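Local coordinates for botulinum neurotoxin type C1 (PDB 3R4S), which binds gangliosides on nerve cells through its receptor-binding domain, a step on which entry of this zinc-protease neurotoxin depends, at residues E67-V70 against Y71-Y75; R276-N280 against D281-G285. All blocks are in the same frame, centred on the assembly; numbering follows the deposited sequence.

Interaction 1 of 2, residues E67-V70 against Y71-Y75; sequences ENIV and YNSMY
Val-70 and Met-74, one helical turn apart, touch where their side chains slant across each other: CG1 of Val-70 lies 3.8 Å from CG of Met-74. Val-70 turns CG1 opposite its own backbone N (chi1 174°), which carries this methyl along the chain to Met-74. The methionine bends at chi2 and chi3, so its CG touches the valine methyl while the sulfur and CE lead off. Between these two residues the carbonyl of Val-70 is gripped twice. Met-74 N donates to Val-70 O at 3.0 Å nearly along the C=O axis, whereas Ser-73 N, also 3.0 Å from Val-70 O, comes from above the carbonyl plane, 63° out of it. The residue before Met-74, Ser-73, reaches back one turn, its OG giving a short 2.6 Å bond to Ile-69 O. A chi1 of -58° sets that hydroxyl beside its own backbone N, close to the Ile-69 carbonyl; this group is buried, and CD1 of Ile-69 stands 3.8 Å from Ser-73 OG. Ile-69 and Ser-73 both lean on Ile-13 of strand 12-18. On the exposed side Tyr-71 N bonds Glu-67 O at 3.0 Å and Asn-72 N bonds Asn-68 O at 2.9 Å, while the Tyr-71 ring swings outward. Phe-182 packs on the Met-74 side chain, takes the OH of Tyr-75 on its N and meets the Tyr-75 ring edge-to-face. Backbone i to i+4 bonds at Tyr-71, Asn-72 and Met-74, with Ser-73 giving its N to Val-70 O and its hydroxyl to the carbonyl four residues back, a common use of serine in alpha-helices, mark a short helix that here connects strands 60-64 and 77-87 of the two sheets in the concanavalin-like jelly roll.

Interaction 2 of 2, residues R276-N280 against D281-G285; sequences RRNNN and DFNEG
Phe-282 drives one edge of its ring against the guanidinium of Arg-276: CD1 sits 3.5 Å above the centre of one guanidinium face, and the two planes stand 83° apart. Both belong to the loop joining strands 270-275 and 288-292 of the C-terminal beta-trefoil. At the guanidinium edge, in its plane, lie waters 1 and 2, both accepting from NH1, while Arg-276 NE bonds Leu-260 O. Over one face of the phenyl ring, toward its rim, lies water 3, and the ring also packs edge-to-face with Tyr-241. A type I turn from Asn-278 to Asp-281 bends the loop, Asp-281 N bonding Asn-278 O at 3.2 Å. Across the loop mouth Glu-284, extended beyond CG, turns its carboxylate to two successive backbone amides. Arg-277 N meets the syn lone pair of Glu-284 OE1 at 2.7 Å, nearly straight, with a weak second bond to OE2. Asn-278 N reaches Glu-284 OE2 at 2.8 Å from above the carboxylate plane. Water 2 lies between the two arms of the loop, accepting from Asn-283 N as well as Arg-276 NH1, and its oxygen lies 2.7 Å from Glu-284 OE2.

How the interactions relate
Interaction 1 comes first along the chain, on helix 67-73 of the N-terminal, concanavalin-like receptor-binding region; interaction 2 follows some 200 residues later in a loop of the C-terminal trefoil region. Their centres are about 49 Å apart, their nearest atoms about 35 Å, on opposite sides of the chain's centre, and they share no sheet. An indirect path still joins them: helix 67-73 leads into strand 77-87, and just past that strand Lys-88 bonds Asn-280 O of interaction 2, whose loop thus bridges the two regions. Both bound sialic acids sit in the C-terminal region, and the side chain of Glu-284 is about 13 Å from one of them, N-acetyl-beta-neuraminic acid; interaction 1 lies in the other region.

Interaction 1 of 2, residues E67-V70 against Y71-Y75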
loop_
_atom_site.group_PDB
_atom_site.type_symbol
_atom_site.label_atom_id
_atom_site.label_comp_id
_atom_site.label_asym_id
_atom_site.label_seq_id
_atom_site.Cartn_x
_atom_site.Cartn_y
_atom_site.Cartn_z
ATOM N N GLU A 67 -24.852 2.405 24.078
ATOM C CA GLU A 67 -25.907 1.663 23.382
ATOM C C GLU A 67 -26.946 2.564 22.704
ATOM O O GLU A 67 -27.586 2.178 21.717
ATOM C CB GLU A 67 -26.599 0.677 24.326
ATOM C CG GLU A 67 -27.481 1.341 25.379
ATOM C CD GLU A 67 -28.134 0.329 26.317
ATOM O OE1 GLU A 67 -27.784 -0.876 26.249
ATOM O OE2 GLU A 67 -28.991 0.743 27.127
ATOM N N ASN A 68 -27.113 3.768 23.237
ATOM C CA ASN A 68 -28.077 4.707 22.683
ATOM C C ASN A 68 -27.599 5.319 21.368
ATOM O O ASN A 68 -28.378 5.487 20.430
ATOM C CB ASN A 68 -28.395 5.786 23.722
ATOM C CG ASN A 68 -28.995 5.192 24.989
ATOM O OD1 ASN A 68 -30.085 4.620 24.952
ATOM N ND2 ASN A 68 -28.273 5.287 26.102
ATOM N N ILE A 69 -26.315 5.636 21.293
ATOM C CA ILE A 69 -25.782 6.192 20.059
ATOM C C ILE A 69 -25.851 5.120 18.964
ATOM O O ILE A 69 -26.146 5.414 17.810
ATOM C CB ILE A 69 -24.346 6.780 20.234
ATOM C CG1 ILE A 69 -24.003 7.702 19.066
ATOM C CG2 ILE A 69 -23.300 5.691 20.403
ATOM C CD1 ILE A 69 -25.049 8.790 18.810
ATOM N N VAL A 70 -25.615 3.865 19.333
ATOM C CA VAL A 70 -25.747 2.770 18.370
ATOM C C VAL A 70 -27.189 2.700 17.867
ATOM O O VAL A 70 -27.454 2.706 16.658
ATOM C CB VAL A 70 -25.344 1.415 19.003
ATOM C CG1 VAL A 70 -25.629 0.248 18.041
ATOM C CG2 VAL A 70 -23.872 1.439 19.406
ATOM N N TYR A 71 -28.124 2.637 18.806
ATOM C CA TYR A 71 -29.543 2.540 18.476
ATOM C C TYR A 71 -30.005 3.671 17.549
ATOM O O TYR A 71 -30.752 3.437 16.593
ATOM C CB TYR A 71 -30.377 2.533 19.765
ATOM C CG TYR A 71 -31.850 2.318 19.525
ATOM C CD1 TYR A 71 -32.362 1.038 19.333
ATOM C CD2 TYR A 71 -32.729 3.391 19.474
ATOM C CE1 TYR A 71 -33.715 0.835 19.101
ATOM C CE2 TYR A 71 -34.079 3.200 19.246
ATOM C CZ TYR A 71 -34.564 1.921 19.062
ATOM O OH TYR A 71 -35.903 1.732 18.836
ATOM N N ASN A 72 -29.556 4.897 17.828
ATOM C CA ASN A 72 -29.975 6.053 17.033
ATOM C C ASN A 72 -29.199 6.249 15.742
ATOM O O ASN A 72 -29.489 7.179 15.009
ATOM C CB ASN A 72 -29.914 7.352 17.858
ATOM C CG ASN A 72 -30.986 7.405 18.940
ATOM O OD1 ASN A 72 -30.730 7.818 20.072
ATOM N ND2 ASN A 72 -32.181 6.964 18.600
ATOM N N SER A 73 -28.222 5.384 15.462
ATOM C CA SER A 73 -27.357 5.578 14.296
ATOM C C SER A 73 -27.436 4.470 13.247
ATOM O O SER A 73 -27.482 4.751 12.050
ATOM C CB SER A 73 -25.894 5.718 14.733
ATOM O OG SER A 73 -25.701 6.795 15.634
ATOM N N MET A 74 -27.442 3.218 13.691
ATOM C CA MET A 74 -27.126 2.095 12.806
ATOM C C MET A 74 -28.282 1.565 11.976
ATOM O O MET A 74 -28.065 0.780 11.059
ATOM C CB MET A 74 -26.512 0.934 13.604
ATOM C CG MET A 74 -25.249 1.291 14.376
ATOM S SD MET A 74 -23.902 1.914 13.349
ATOM C CE MET A 74 -23.385 0.411 12.516
ATOM N N TYR A 75 -29.505 1.962 12.305
ATOM C CA TYR A 75 -30.673 1.320 11.712
ATOM C C TYR A 75 -31.164 1.990 10.441
ATOM O O TYR A 75 -31.961 1.413 9.706
ATOM C CB TYR A 75 -31.806 1.174 12.736
ATOM C CG TYR A 75 -31.474 0.154 13.796
ATOM C CD1 TYR A 75 -30.836 0.531 14.973
ATOM C CD2 TYR A 75 -31.780 -1.191 13.613
ATOM C CE1 TYR A 75 -30.518 -0.402 15.943
ATOM C CE2 TYR A 75 -31.465 -2.133 14.579
ATOM C CZ TYR A 75 -30.832 -1.728 15.740
ATOM O OH TYR A 75 -30.515 -2.652 16.701
#

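Interaction 2 of 2, residues R276-N280 against D281-G285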
loop_
_atom_site.group_PDB
_atom_site.type_symbol
_atom_site.label_atom_id
_atom_site.label_comp_id
_atom_site.label_asym_id
_atom_site.label_seq_id
_atom_site.Cartn_x
_atom_site.Cartn_y
_atom_site.Cartn_z
ATOM N N ARG A 276 12.274 -13.530 -12.184
ATOM C CA ARG A 276 12.295 -14.091 -10.833
ATOM C C ARG A 276 12.108 -15.601 -10.854
ATOM O O ARG A 276 11.318 -16.130 -11.636
ATOM C CB ARG A 276 11.171 -13.476 -9.980
ATOM C CG ARG A 276 11.415 -12.033 -9.563
ATOM C CD ARG A 276 10.212 -11.382 -8.815
ATOM N NE ARG A 276 10.451 -9.943 -8.755
ATOM C CZ ARG A 276 11.338 -9.376 -7.944
ATOM N NH1 ARG A 276 12.026 -10.118 -7.083
ATOM N NH2 ARG A 276 11.533 -8.066 -7.982
ATOM N N ARG A 277 12.821 -16.290 -9.976
ATOM C CA ARG A 277 12.618 -17.721 -9.817
ATOM C C ARG A 277 11.621 -17.996 -8.683
ATOM O O ARG A 277 10.912 -19.004 -8.695
ATOM C CB ARG A 277 13.953 -18.423 -9.568
ATOM C CG ARG A 277 14.976 -18.217 -10.695
ATOM C CD ARG A 277 14.366 -18.563 -12.055
ATOM N NE ARG A 277 15.138 -18.030 -13.183
ATOM C CZ ARG A 277 14.730 -18.075 -14.454
ATOM N NH1 ARG A 277 13.558 -18.628 -14.758
ATOM N NH2 ARG A 277 15.489 -17.566 -15.424
ATOM N N ASN A 278 11.565 -17.083 -7.718
ATOM C CA ASN A 278 10.646 -17.194 -6.594
ATOM C C ASN A 278 9.519 -16.172 -6.733
ATOM O O ASN A 278 9.615 -15.058 -6.224
ATOM C CB ASN A 278 11.396 -16.971 -5.282
ATOM C CG ASN A 278 12.710 -17.737 -5.223
ATOM O OD1 ASN A 278 13.713 -17.241 -4.705
ATOM N ND2 ASN A 278 12.711 -18.948 -5.769
ATOM N N ASN A 279 8.455 -16.558 -7.423
ATOM C CA ASN A 279 7.345 -15.650 -7.697
ATOM C C ASN A 279 6.543 -15.230 -6.478
ATOM O O ASN A 279 5.845 -14.217 -6.511
ATOM C CB ASN A 279 6.407 -16.266 -8.729
ATOM C CG ASN A 279 6.970 -16.192 -10.116
ATOM O OD1 ASN A 279 7.358 -15.115 -10.576
ATOM N ND2 ASN A 279 7.038 -17.336 -10.797
ATOM N N ASN A 280 6.641 -16.012 -5.411
ATOM C CA ASN A 280 5.876 -15.754 -4.202
ATOM C C ASN A 280 6.619 -14.851 -3.227
ATOM O O ASN A 280 6.124 -14.568 -2.138
ATOM C CB ASN A 280 5.523 -17.071 -3.510
ATOM C CG ASN A 280 4.713 -17.996 -4.398
ATOM O OD1 ASN A 280 3.858 -17.552 -5.165
ATOM N ND2 ASN A 280 4.981 -19.294 -4.296
ATOM N N ASP A 281 7.810 -14.407 -3.609
ATOM C CA ASP A 281 8.579 -13.523 -2.747
ATOM C C ASP A 281 9.266 -12.413 -3.539
ATOM O O ASP A 281 9.335 -12.456 -4.762
ATOM C CB ASP A 281 9.644 -14.311 -1.986
ATOM C CG ASP A 281 9.061 -15.438 -1.157
ATOM O OD1 ASP A 281 8.857 -15.222 0.056
ATOM O OD2 ASP A 281 8.825 -16.536 -1.716
ATOM N N PHE A 282 9.753 -11.411 -2.819
ATOM C CA PHE A 282 10.700 -10.452 -3.362
ATOM C C PHE A 282 12.001 -10.716 -2.629
ATOM O O PHE A 282 12.214 -10.210 -1.530
ATOM C CB PHE A 282 10.244 -9.011 -3.113
ATOM C CG PHE A 282 9.070 -8.586 -3.956
ATOM C CD1 PHE A 282 9.227 -8.334 -5.307
ATOM C CD2 PHE A 282 7.812 -8.432 -3.394
ATOM C CE1 PHE A 282 8.149 -7.940 -6.087
ATOM C CE2 PHE A 282 6.737 -8.037 -4.162
ATOM C CZ PHE A 282 6.908 -7.788 -5.515
ATOM N N ASN A 283 12.866 -11.532 -3.216
ATOM C CA ASN A 283 14.076 -11.912 -2.515
ATOM C C ASN A 283 15.222 -12.294 -3.444
ATOM O O ASN A 283 16.062 -13.130 -3.104
ATOM C CB ASN A 283 13.775 -13.039 -1.516
ATOM C CG ASN A 283 13.378 -14.340 -2.196
ATOM O OD1 ASN A 283 13.411 -14.461 -3.424
ATOM N ND2 ASN A 283 13.003 -15.331 -1.389
ATOM N N GLU A 284 15.255 -11.680 -4.620
ATOM C CA GLU A 284 16.278 -11.998 -5.612
ATOM C C GLU A 284 16.957 -10.737 -6.122
ATOM O O GLU A 284 16.346 -9.670 -6.199
ATOM C CB GLU A 284 15.669 -12.765 -6.783
ATOM C CG GLU A 284 15.060 -14.101 -6.394
ATOM C CD GLU A 284 14.258 -14.727 -7.525
ATOM O OE1 GLU A 284 14.863 -15.239 -8.491
ATOM O OE2 GLU A 284 13.019 -14.710 -7.449
ATOM N N GLY A 285 18.234 -10.856 -6.460
ATOM C CA GLY A 285 18.929 -9.770 -7.116
ATOM C C GLY A 285 19.448 -8.697 -6.184
ATOM O O GLY A 285 19.464 -8.859 -4.963
HETATM O O HOH W 1 13.822 -9.087 -5.260
HETATM O O HOH W 2 11.927 -12.747 -5.956
HETATM O O HOH W 3 7.321 -11.801 -6.926
HETATM O O HOH W 4 8.313 -17.978 -4.474
#